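Local coordinates for RNA-binding protein RMD9, mitochondrial (Saccharomyces cerevisiae S288C, PDB 7A9X), which binds a dodecameric sequence element in the 3'-UTRs of mitochondrial mRNAs and takes part in the processing or stability of these transcripts, at residues Ser53-Ser58 against Val108-His113; Thr322-Leu327 against Asn364-Thr369; Asn329-Gln334 against Phe371-Ile376. All blocks are in the same frame, centred on the assembly; numbering follows the deposited sequence.

In the fold
Contacts 2 and 3 join the same two elements, helix 320-334 of PPR5 and helix 357-374 of PPR6, at successive levels with centres about 10 Å apart. Contact 2 is core: its close backbones admit a small threonine over an asparagine amide. Contact 3, toward the ends of these helices, is a surface contact spanned by a tryptophan that meets a carboxylate and an amide oxygen. Contact 1, also buried, precedes the repeats; its centre lies about 34 Å from that of contact 2, on the far side of the chain's centre from contact 3. A leucine there packs on a guanidinium and an imidazole. Contacts 1 and 2 touch RNA, whereas contact 3 stays about 10 Å away (nearest atoms).

Contact 1. Residues Ser53-Ser58 against Val108-His113; sequences SALKYS and VSRLIH. With nucleotides of chain B.
L55 and H113 are the residues whose CA atoms come nearest between 53-58 and 108-113, 8.0 Å apart, a separation that side chains bridge without any hydrogen bond between the segments. This is helix-on-helix packing, of helix 52-59 with helix 105-128, in the α-helical part of the chain that precedes the first pentatricopeptide repeat. One leucine does the work: L55 points toward the other helix and spreads its two methyl groups over two flat polar groups. CD2 sits over the middle of the H113 imidazole, a CH-pi contact 3.9 Å from the ring centroid and 12° off the normal. CD1 lies over one face of the R110 guanidinium, toward its rim, 3.7 Å from NE, and also rests on the R110 backbone, 3.6 Å from O. The arginine reaches it by folding: bends at chi2 (-91°) and chi3 (-77°) carry the guanidinium across to helix 52-59, where NH1 hydrogen-bonds S52 OG. The leucine thus lies against one flat face of each group, while R110 NH1 and H113 ND1 bond to other partners. H113 is held in several ways: ND1 pairs with Y169 OH, and the ring stacks with that of H173, both on helix 168-180. The phosphate of nucleotide A4 of chain B approaches the same imidazole obliquely, OP2 coming to 3.0 Å from CE1 and 3.3 Å from NE2; a positive charge on the ring, if present, would probably suit this neighbour. L55 therefore packs against a histidine that lies beside the RNA backbone. Near the end of helix 52-59 the RNA is met directly, by main chain: N6 of the adenine of nucleotide 6 of chain B donates to S58 O at 3.0 Å.

Contact 2. Residues Thr322-Leu327 against Asn364-Thr369; sequences TVNSFL and NNTFFT. With nucleotides of chain B.
N324 and T366 bring helix 320-334 of PPR5 and helix 357-374 of PPR6 close together, their CA atoms only 6.1 Å apart, as the small T366 side chain permits. T366 points at the opposing helix and splits its branches. OG1 lies above the plane of the N324 amide, almost over its carbon, 3.1 Å from CG, and has a weak hydrogen bond to S362 O one turn back. CG2, anti to the backbone N, instead reaches the main-chain O of N324 at 3.9 Å and the side chain of L327, 4.1 Å from CB. N324 ND2 bonds weakly to S362 OG, so both residues make weak bonds to S362. Next to T366, N365 turns to the RNA: its CG packs 3.6 Å from C5' of U10 of chain B, while its main-chain O accepts from T369 OG1 (2.6 Å) and T369 N, from opposite faces of its plane. T369 OG1 in turn pairs with R410 NE. Around this repeat-to-repeat junction, helix 337-351 covers L327, helix 297-308 takes F326, and F368 lies against helices 379-396 and 401-410.

Contact 3. Residues Asn329-Gln334 against Phe371-Ile376; sequences NIWKAQ and FFENYI
W331 spans the gap between helix 320-334 of PPR5 and the end of helix 357-374 of PPR6, a junction of consecutive pentatricopeptide repeats at the protein surface. The backbones stand well apart here, W331 CA and N374 CA being 9.6 Å from each other. With CG anti to the backbone N (chi1 -176°), the indole extends toward the second helix and meets it with its edge. At the pyrrole end NE1 donates to E373 OE1 at 3.3 Å, a long bond in which NE1 lies almost in line with the C-O bond of OE1; the oxygen is 18° out of the ring plane, and the carboxylate is turned 49° against the indole. E373 gets there by an extended chain beyond CG. At the benzo end N374 takes over: its OD1 approaches CH2 near the ring plane at 3.3 Å, a contact of oxygen with a ring C-H, and its CB packs 3.6 Å from the same carbon. The N374 amide stands steeply to the indole. F337 of helix 337-351 also touches N374. Where helix 357-374 ends, the nitrogen end of this amide turns back on its own segment: N374 ND2 lies 3.4 Å above the plane of the Y375 ring, toward its rim.

Contact 1. Residues Ser53-Ser58 against Val108-His113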
loop_
_atom_site.group_PDB
_atom_site.type_symbol
_atom_site.label_atom_id
_atom_site.label_comp_id
_atom_site.label_asym_id
_atom_site.label_seq_id
_atom_site.Cartn_x
_atom_site.Cartn_y
_atom_site.Cartn_z
ATOM N N SER A 53 -17.264 -21.990 -5.058
ATOM C CA SER A 53 -16.233 -22.119 -6.081
ATOM C C SER A 53 -15.161 -21.050 -5.916
ATOM O O SER A 53 -13.961 -21.344 -5.983
ATOM C CB SER A 53 -16.862 -22.038 -7.472
ATOM O OG SER A 53 -15.883 -22.114 -8.492
ATOM N N ALA A 54 -15.576 -19.802 -5.689
ATOM C CA ALA A 54 -14.617 -18.718 -5.549
ATOM C C ALA A 54 -13.901 -18.759 -4.203
ATOM O O ALA A 54 -12.732 -18.369 -4.118
ATOM C CB ALA A 54 -15.320 -17.375 -5.749
ATOM N N LEU A 55 -14.578 -19.216 -3.144
ATOM C CA LEU A 55 -13.905 -19.358 -1.856
ATOM C C LEU A 55 -12.849 -20.452 -1.908
ATOM O O LEU A 55 -11.771 -20.312 -1.317
ATOM C CB LEU A 55 -14.924 -19.642 -0.754
ATOM C CG LEU A 55 -15.568 -18.437 -0.067
ATOM C CD1 LEU A 55 -16.614 -18.892 0.938
ATOM C CD2 LEU A 55 -14.512 -17.573 0.615
ATOM N N LYS A 56 -13.138 -21.551 -2.608
ATOM C CA LYS A 56 -12.147 -22.611 -2.744
ATOM C C LYS A 56 -10.958 -22.152 -3.577
ATOM O O LYS A 56 -9.823 -22.561 -3.311
ATOM C CB LYS A 56 -12.786 -23.853 -3.363
ATOM C CG LYS A 56 -11.908 -25.091 -3.316
ATOM C CD LYS A 56 -12.630 -26.301 -3.883
ATOM C CE LYS A 56 -11.767 -27.548 -3.797
ATOM N NZ LYS A 56 -12.440 -28.729 -4.405
ATOM N N TYR A 57 -11.196 -21.299 -4.576
ATOM C CA TYR A 57 -10.096 -20.764 -5.371
ATOM C C TYR A 57 -9.200 -19.857 -4.537
ATOM O O TYR A 57 -7.970 -19.916 -4.651
ATOM C CB TYR A 57 -10.649 -20.009 -6.582
ATOM C CG TYR A 57 -9.610 -19.253 -7.389
ATOM C CD1 TYR A 57 -8.925 -19.869 -8.429
ATOM C CD2 TYR A 57 -9.326 -17.918 -7.120
ATOM C CE1 TYR A 57 -7.980 -19.182 -9.170
ATOM C CE2 TYR A 57 -8.383 -17.222 -7.857
ATOM C CZ TYR A 57 -7.713 -17.860 -8.881
ATOM O OH TYR A 57 -6.775 -17.171 -9.617
ATOM N N SER A 58 -9.794 -19.013 -3.692
ATOM C CA SER A 58 -9.025 -18.010 -2.966
ATOM C C SER A 58 -8.307 -18.572 -1.747
ATOM O O SER A 58 -7.443 -17.887 -1.189
ATOM C CB SER A 58 -9.937 -16.857 -2.540
ATOM O OG SER A 58 -11.013 -17.321 -1.744
ATOM N N VAL A 108 -24.919 -15.584 3.996
ATOM C CA VAL A 108 -24.433 -14.211 4.080
ATOM C C VAL A 108 -22.988 -14.189 4.560
ATOM O O VAL A 108 -22.157 -13.433 4.041
ATOM C CB VAL A 108 -25.348 -13.376 4.995
ATOM C CG1 VAL A 108 -24.850 -11.939 5.090
ATOM C CG2 VAL A 108 -26.780 -13.410 4.487
ATOM N N SER A 109 -22.664 -15.025 5.547
ATOM C CA SER A 109 -21.308 -15.058 6.086
ATOM C C SER A 109 -20.307 -15.543 5.046
ATOM O O SER A 109 -19.194 -15.010 4.951
ATOM C CB SER A 109 -21.263 -15.947 7.328
ATOM O OG SER A 109 -22.113 -15.444 8.344
ATOM N N ARG A 110 -20.679 -16.558 4.261
ATOM C CA ARG A 110 -19.793 -17.035 3.204
ATOM C C ARG A 110 -19.559 -15.962 2.149
ATOM O O ARG A 110 -18.467 -15.881 1.575
ATOM C CB ARG A 110 -20.372 -18.298 2.565
ATOM C CG ARG A 110 -20.488 -19.485 3.516
ATOM C CD ARG A 110 -19.239 -20.353 3.499
ATOM N NE ARG A 110 -19.187 -21.215 2.320
ATOM C CZ ARG A 110 -18.212 -22.084 2.071
ATOM N NH1 ARG A 110 -18.247 -22.826 0.972
ATOM N NH2 ARG A 110 -17.198 -22.210 2.917
ATOM N N LEU A 111 -20.568 -15.127 1.886
ATOM C CA LEU A 111 -20.393 -14.036 0.933
ATOM C C LEU A 111 -19.454 -12.967 1.478
ATOM O O LEU A 111 -18.587 -12.469 0.752
ATOM C CB LEU A 111 -21.746 -13.422 0.578
ATOM C CG LEU A 111 -21.696 -12.262 -0.418
ATOM C CD1 LEU A 111 -21.107 -12.727 -1.741
ATOM C CD2 LEU A 111 -23.080 -11.672 -0.623
ATOM N N ILE A 112 -19.616 -12.603 2.755
ATOM C CA ILE A 112 -18.746 -11.596 3.360
ATOM C C ILE A 112 -17.297 -12.065 3.345
ATOM O O ILE A 112 -16.385 -11.302 3.003
ATOM C CB ILE A 112 -19.216 -11.269 4.789
ATOM C CG1 ILE A 112 -20.623 -10.668 4.773
ATOM C CG2 ILE A 112 -18.242 -10.320 5.459
ATOM C CD1 ILE A 112 -21.163 -10.358 6.154
ATOM N N HIS A 113 -17.064 -13.324 3.721
ATOM C CA HIS A 113 -15.721 -13.890 3.647
ATOM C C HIS A 113 -15.171 -13.798 2.228
ATOM O O HIS A 113 -14.005 -13.434 2.024
ATOM C CB HIS A 113 -15.750 -15.341 4.133
ATOM C CG HIS A 113 -14.407 -16.006 4.177
ATOM N ND1 HIS A 113 -14.255 -17.343 4.477
ATOM C CD2 HIS A 113 -13.160 -15.523 3.966
ATOM C CE1 HIS A 113 -12.972 -17.656 4.444
ATOM N NE2 HIS A 113 -12.286 -16.569 4.137
ATOM P P A B 6 -3.579 -11.184 7.521
ATOM O OP1 A B 6 -3.058 -9.940 8.144
ATOM O OP2 A B 6 -5.046 -11.382 7.403
ATOM O "O5'" A B 6 -2.978 -11.332 6.054
ATOM C "C5'" A B 6 -1.583 -11.197 5.797
ATOM C "C4'" A B 6 -1.327 -10.808 4.359
ATOM O "O4'" A B 6 -1.662 -11.932 3.498
ATOM C "C3'" A B 6 -2.162 -9.631 3.864
ATOM O "O3'" A B 6 -1.428 -8.886 2.897
ATOM C "C2'" A B 6 -3.346 -10.320 3.193
ATOM O "O2'" A B 6 -4.019 -9.552 2.220
ATOM C "C1'" A B 6 -2.683 -11.554 2.590
ATOM N N9 A B 6 -3.613 -12.671 2.447
ATOM C C8 A B 6 -4.193 -13.393 3.460
ATOM N N7 A B 6 -5.005 -14.327 3.036
ATOM C C5 A B 6 -4.961 -14.203 1.656
ATOM C C6 A B 6 -5.606 -14.907 0.631
ATOM N N6 A B 6 -6.453 -15.913 0.858
ATOM N N1 A B 6 -5.350 -14.537 -0.642
ATOM C C2 A B 6 -4.499 -13.527 -0.861
ATOM N N3 A B 6 -3.831 -12.788 0.020
ATOM C C4 A B 6 -4.109 -13.185 1.275
ATOM P P A B 4 -11.479 -18.141 8.302
ATOM O OP1 A B 4 -12.710 -17.543 8.879
ATOM O OP2 A B 4 -11.194 -17.980 6.855
ATOM O "O5'" A B 4 -10.203 -17.576 9.073
ATOM C "C5'" A B 4 -10.098 -17.647 10.487
ATOM C "C4'" A B 4 -8.659 -17.778 10.926
ATOM O "O4'" A B 4 -8.168 -19.111 10.617
ATOM C "C3'" A B 4 -7.665 -16.849 10.245
ATOM O "O3'" A B 4 -7.646 -15.547 10.802
ATOM C "C2'" A B 4 -6.349 -17.601 10.404
ATOM O "O2'" A B 4 -5.833 -17.444 11.717
ATOM C "C1'" A B 4 -6.811 -19.048 10.231
ATOM N N9 A B 4 -6.709 -19.472 8.824
ATOM C C8 A B 4 -7.733 -19.697 7.936
ATOM N N7 A B 4 -7.322 -20.049 6.741
ATOM C C5 A B 4 -5.937 -20.050 6.850
ATOM C C6 A B 4 -4.914 -20.339 5.928
ATOM N N6 A B 4 -5.137 -20.698 4.662
ATOM N N1 A B 4 -3.636 -20.248 6.357
ATOM C C2 A B 4 -3.409 -19.888 7.628
ATOM N N3 A B 4 -4.285 -19.593 8.588
ATOM C C4 A B 4 -5.545 -19.694 8.128
#

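Contact 2. Residues Thr322-Leu327 against Asn364-Thr369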
loop_
_atom_site.group_PDB
_atom_site.type_symbol
_atom_site.label_atom_id
_atom_site.label_comp_id
_atom_site.label_asym_id
_atom_site.label_seq_id
_atom_site.Cartn_x
_atom_site.Cartn_y
_atom_site.Cartn_z
ATOM N N THR A 322 5.286 -4.981 8.183
ATOM C CA THR A 322 5.827 -5.195 9.520
ATOM C C THR A 322 7.295 -4.792 9.594
ATOM O O THR A 322 7.735 -4.194 10.584
ATOM C CB THR A 322 5.654 -6.659 9.915
ATOM O OG1 THR A 322 4.275 -7.029 9.786
ATOM C CG2 THR A 322 6.106 -6.884 11.341
ATOM N N VAL A 323 8.068 -5.112 8.554
ATOM C CA VAL A 323 9.480 -4.745 8.536
ATOM C C VAL A 323 9.640 -3.231 8.447
ATOM O O VAL A 323 10.468 -2.640 9.153
ATOM C CB VAL A 323 10.198 -5.465 7.381
ATOM C CG1 VAL A 323 11.673 -5.116 7.367
ATOM C CG2 VAL A 323 10.005 -6.963 7.505
ATOM N N ASN A 324 8.850 -2.581 7.587
ATOM C CA ASN A 324 8.933 -1.129 7.444
ATOM C C ASN A 324 8.645 -0.423 8.762
ATOM O O ASN A 324 9.348 0.524 9.135
ATOM C CB ASN A 324 7.960 -0.645 6.367
ATOM C CG ASN A 324 8.337 -1.119 4.980
ATOM O OD1 ASN A 324 9.502 -1.416 4.705
ATOM N ND2 ASN A 324 7.352 -1.184 4.090
ATOM N N SER A 325 7.607 -0.864 9.477
ATOM C CA SER A 325 7.289 -0.263 10.767
ATOM C C SER A 325 8.416 -0.481 11.768
ATOM O O SER A 325 8.725 0.411 12.568
ATOM C CB SER A 325 5.976 -0.837 11.301
ATOM O OG SER A 325 5.721 -0.384 12.618
ATOM N N PHE A 326 9.039 -1.661 11.737
ATOM C CA PHE A 326 10.163 -1.940 12.626
ATOM C C PHE A 326 11.355 -1.045 12.304
ATOM O O PHE A 326 11.992 -0.499 13.214
ATOM C CB PHE A 326 10.535 -3.421 12.519
ATOM C CG PHE A 326 11.688 -3.834 13.385
ATOM C CD1 PHE A 326 11.756 -3.446 14.714
ATOM C CD2 PHE A 326 12.691 -4.643 12.876
ATOM C CE1 PHE A 326 12.818 -3.839 15.513
ATOM C CE2 PHE A 326 13.753 -5.042 13.668
ATOM C CZ PHE A 326 13.815 -4.639 14.990
ATOM N N LEU A 327 11.664 -0.875 11.015
ATOM C CA LEU A 327 12.745 0.021 10.619
ATOM C C LEU A 327 12.462 1.456 11.047
ATOM O O LEU A 327 13.367 2.169 11.491
ATOM C CB LEU A 327 12.952 -0.045 9.106
ATOM C CG LEU A 327 13.535 -1.334 8.530
ATOM C CD1 LEU A 327 13.479 -1.297 7.014
ATOM C CD2 LEU A 327 14.964 -1.521 9.013
ATOM N N ASN A 364 12.684 -0.941 0.136
ATOM C CA ASN A 364 13.705 0.024 -0.256
ATOM C C ASN A 364 13.210 1.457 -0.112
ATOM O O ASN A 364 14.012 2.366 0.136
ATOM C CB ASN A 364 14.160 -0.256 -1.687
ATOM C CG ASN A 364 14.881 -1.583 -1.816
ATOM O OD1 ASN A 364 15.580 -2.014 -0.898
ATOM N ND2 ASN A 364 14.715 -2.241 -2.958
ATOM N N ASN A 365 11.900 1.677 -0.254
ATOM C CA ASN A 365 11.342 3.006 -0.025
ATOM C C ASN A 365 11.599 3.463 1.405
ATOM O O ASN A 365 12.082 4.578 1.638
ATOM C CB ASN A 365 9.845 3.005 -0.330
ATOM C CG ASN A 365 9.211 4.371 -0.147
ATOM O OD1 ASN A 365 9.831 5.399 -0.423
ATOM N ND2 ASN A 365 7.971 4.388 0.325
ATOM N N THR A 366 11.281 2.607 2.379
ATOM C CA THR A 366 11.528 2.940 3.777
ATOM C C THR A 366 13.017 3.128 4.045
ATOM O O THR A 366 13.413 4.060 4.754
ATOM C CB THR A 366 10.956 1.845 4.680
ATOM O OG1 THR A 366 9.560 1.681 4.403
ATOM C CG2 THR A 366 11.135 2.208 6.149
ATOM N N PHE A 367 13.855 2.263 3.468
ATOM C CA PHE A 367 15.284 2.283 3.767
ATOM C C PHE A 367 15.958 3.529 3.200
ATOM O O PHE A 367 16.717 4.208 3.901
ATOM C CB PHE A 367 15.944 1.017 3.222
ATOM C CG PHE A 367 17.441 1.033 3.293
ATOM C CD1 PHE A 367 18.090 1.009 4.520
ATOM C CD2 PHE A 367 18.202 1.066 2.135
ATOM C CE1 PHE A 367 19.471 1.023 4.593
ATOM C CE2 PHE A 367 19.584 1.078 2.198
ATOM C CZ PHE A 367 20.220 1.058 3.430
ATOM N N PHE A 368 15.704 3.843 1.929
ATOM C CA PHE A 368 16.369 4.986 1.318
ATOM C C PHE A 368 15.802 6.313 1.802
ATOM O O PHE A 368 16.506 7.328 1.754
ATOM C CB PHE A 368 16.293 4.893 -0.206
ATOM C CG PHE A 368 17.246 3.890 -0.794
ATOM C CD1 PHE A 368 18.610 4.001 -0.568
ATOM C CD2 PHE A 368 16.783 2.839 -1.566
ATOM C CE1 PHE A 368 19.493 3.078 -1.105
ATOM C CE2 PHE A 368 17.661 1.913 -2.106
ATOM C CZ PHE A 368 19.015 2.033 -1.876
ATOM N N THR A 369 14.552 6.330 2.267
ATOM C CA THR A 369 14.034 7.519 2.932
ATOM C C THR A 369 14.820 7.799 4.206
ATOM O O THR A 369 15.208 8.943 4.473
ATOM C CB THR A 369 12.544 7.346 3.235
ATOM O OG1 THR A 369 11.829 7.147 2.009
ATOM C CG2 THR A 369 11.990 8.570 3.941
ATOM P P U B 10 5.082 4.548 -3.186
ATOM O OP1 U B 10 5.035 5.737 -2.296
ATOM O OP2 U B 10 3.989 4.330 -4.168
ATOM O "O5'" U B 10 6.466 4.587 -3.978
ATOM C "C5'" U B 10 7.666 5.013 -3.347
ATOM C "C4'" U B 10 8.792 5.118 -4.345
ATOM O "O4'" U B 10 8.969 3.834 -4.993
ATOM C "C3'" U B 10 8.567 6.100 -5.487
ATOM O "O3'" U B 10 8.956 7.420 -5.144
ATOM C "C2'" U B 10 9.391 5.512 -6.630
ATOM O "O2'" U B 10 10.747 5.922 -6.541
ATOM C "C1'" U B 10 9.309 4.010 -6.349
ATOM N N1 U B 10 8.296 3.319 -7.181
ATOM C C2 U B 10 8.738 2.671 -8.319
ATOM O O2 U B 10 9.908 2.657 -8.660
ATOM N N3 U B 10 7.757 2.040 -9.043
ATOM C C4 U B 10 6.411 1.991 -8.748
ATOM O O4 U B 10 5.650 1.382 -9.500
ATOM C C5 U B 10 6.033 2.683 -7.553
ATOM C C6 U B 10 6.966 3.305 -6.828
#

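Contact 3. Residues Asn329-Gln334 against Phe371-Ile376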
loop_
_atom_site.group_PDB
_atom_site.type_symbol
_atom_site.label_atom_id
_atom_site.label_comp_id
_atom_site.label_asym_id
_atom_site.label_seq_id
_atom_site.Cartn_x
_atom_site.Cartn_y
_atom_site.Cartn_z
ATOM N N ASN A 329 10.567 2.487 13.566
ATOM C CA ASN A 329 10.649 2.614 15.018
ATOM C C ASN A 329 12.096 2.687 15.488
ATOM O O ASN A 329 12.410 3.424 16.431
ATOM C CB ASN A 329 9.925 1.449 15.689
ATOM C CG ASN A 329 8.425 1.530 15.528
ATOM O OD1 ASN A 329 7.871 2.610 15.318
ATOM N ND2 ASN A 329 7.755 0.388 15.634
ATOM N N ILE A 330 12.987 1.924 14.853
ATOM C CA ILE A 330 14.407 2.000 15.186
ATOM C C ILE A 330 14.950 3.389 14.881
ATOM O O ILE A 330 15.701 3.970 15.675
ATOM C CB ILE A 330 15.192 0.911 14.430
ATOM C CG1 ILE A 330 14.764 -0.484 14.888
ATOM C CG2 ILE A 330 16.692 1.104 14.615
ATOM C CD1 ILE A 330 15.411 -1.597 14.092
ATOM N N TRP A 331 14.576 3.946 13.728
ATOM C CA TRP A 331 15.078 5.259 13.338
ATOM C C TRP A 331 14.523 6.355 14.241
ATOM O O TRP A 331 15.254 7.272 14.635
ATOM C CB TRP A 331 14.732 5.530 11.874
ATOM C CG TRP A 331 15.285 6.816 11.331
ATOM C CD1 TRP A 331 14.575 7.858 10.808
ATOM C CD2 TRP A 331 16.664 7.195 11.260
ATOM N NE1 TRP A 331 15.428 8.861 10.411
ATOM C CE2 TRP A 331 16.716 8.478 10.678
ATOM C CE3 TRP A 331 17.862 6.571 11.625
ATOM C CZ2 TRP A 331 17.916 9.149 10.457
ATOM C CZ3 TRP A 331 19.053 7.240 11.405
ATOM C CH2 TRP A 331 19.072 8.515 10.827
ATOM N N LYS A 332 13.237 6.275 14.589
ATOM C CA LYS A 332 12.650 7.291 15.456
ATOM C C LYS A 332 13.211 7.226 16.871
ATOM O O LYS A 332 13.393 8.268 17.512
ATOM C CB LYS A 332 11.128 7.147 15.484
ATOM C CG LYS A 332 10.463 7.420 14.146
ATOM C CD LYS A 332 9.017 6.955 14.140
ATOM C CE LYS A 332 8.430 7.019 12.739
ATOM N NZ LYS A 332 7.070 6.417 12.672
ATOM N N ALA A 333 13.508 6.028 17.368
ATOM C CA ALA A 333 13.899 5.874 18.763
ATOM C C ALA A 333 15.403 5.936 18.985
ATOM O O ALA A 333 15.845 6.427 20.033
ATOM C CB ALA A 333 13.363 4.552 19.315
ATOM N N GLN A 334 16.201 5.458 18.032
ATOM C CA GLN A 334 17.634 5.313 18.232
ATOM C C GLN A 334 18.490 6.218 17.359
ATOM O O GLN A 334 19.638 6.481 17.731
ATOM C CB GLN A 334 18.064 3.857 17.989
ATOM C CG GLN A 334 17.445 2.863 18.953
ATOM C CD GLN A 334 17.928 1.451 18.707
ATOM O OE1 GLN A 334 18.574 1.176 17.697
ATOM N NE2 GLN A 334 17.624 0.546 19.630
ATOM N N PHE A 371 17.852 6.618 4.694
ATOM C CA PHE A 371 19.226 6.869 4.261
ATOM C C PHE A 371 19.456 8.352 3.994
ATOM O O PHE A 371 20.356 8.973 4.572
ATOM C CB PHE A 371 19.558 6.046 3.014
ATOM C CG PHE A 371 20.946 6.295 2.480
ATOM C CD1 PHE A 371 21.188 7.305 1.558
ATOM C CD2 PHE A 371 22.014 5.525 2.911
ATOM C CE1 PHE A 371 22.469 7.538 1.078
ATOM C CE2 PHE A 371 23.294 5.751 2.432
ATOM C CZ PHE A 371 23.522 6.758 1.518
ATOM N N PHE A 372 18.649 8.939 3.109
ATOM C CA PHE A 372 18.882 10.318 2.705
ATOM C C PHE A 372 18.453 11.330 3.760
ATOM O O PHE A 372 18.801 12.509 3.634
ATOM C CB PHE A 372 18.194 10.587 1.367
ATOM C CG PHE A 372 18.866 9.904 0.205
ATOM C CD1 PHE A 372 19.951 10.488 -0.425
ATOM C CD2 PHE A 372 18.429 8.666 -0.239
ATOM C CE1 PHE A 372 20.580 9.859 -1.482
ATOM C CE2 PHE A 372 19.052 8.035 -1.298
ATOM C CZ PHE A 372 20.129 8.634 -1.922
ATOM N N GLU A 373 17.722 10.912 4.793
ATOM C CA GLU A 373 17.573 11.778 5.956
ATOM C C GLU A 373 18.845 11.779 6.792
ATOM O O GLU A 373 19.249 12.823 7.315
ATOM C CB GLU A 373 16.379 11.343 6.806
ATOM C CG GLU A 373 15.032 11.627 6.172
ATOM C CD GLU A 373 13.880 11.267 7.084
ATOM O OE1 GLU A 373 14.137 10.940 8.262
ATOM O OE2 GLU A 373 12.721 11.309 6.622
ATOM N N ASN A 374 19.492 10.619 6.910
ATOM C CA ASN A 374 20.733 10.526 7.669
ATOM C C ASN A 374 21.861 11.280 6.972
ATOM O O ASN A 374 22.590 12.052 7.606
ATOM C CB ASN A 374 21.100 9.055 7.873
ATOM C CG ASN A 374 22.309 8.874 8.766
ATOM O OD1 ASN A 374 22.232 9.081 9.976
ATOM N ND2 ASN A 374 23.432 8.474 8.177
ATOM N N TYR A 375 22.014 11.081 5.664
ATOM C CA TYR A 375 23.068 11.732 4.889
ATOM C C TYR A 375 22.576 12.996 4.194
ATOM O O TYR A 375 23.028 13.326 3.095
ATOM C CB TYR A 375 23.658 10.751 3.883
ATOM C CG TYR A 375 24.466 9.648 4.528
ATOM C CD1 TYR A 375 25.743 9.898 5.026
ATOM C CD2 TYR A 375 23.952 8.362 4.649
ATOM C CE1 TYR A 375 26.487 8.897 5.621
ATOM C CE2 TYR A 375 24.688 7.354 5.241
ATOM C CZ TYR A 375 25.955 7.627 5.727
ATOM O OH TYR A 375 26.694 6.629 6.319
ATOM N N ILE A 376 21.659 13.727 4.834
ATOM C CA ILE A 376 21.069 14.916 4.222
ATOM C C ILE A 376 22.128 15.978 3.949
ATOM O O ILE A 376 22.035 16.720 2.963
ATOM C CB ILE A 376 19.932 15.458 5.117
ATOM C CG1 ILE A 376 19.270 16.682 4.481
ATOM C CG2 ILE A 376 20.448 15.795 6.513
ATOM C CD1 ILE A 376 18.111 17.230 5.273
#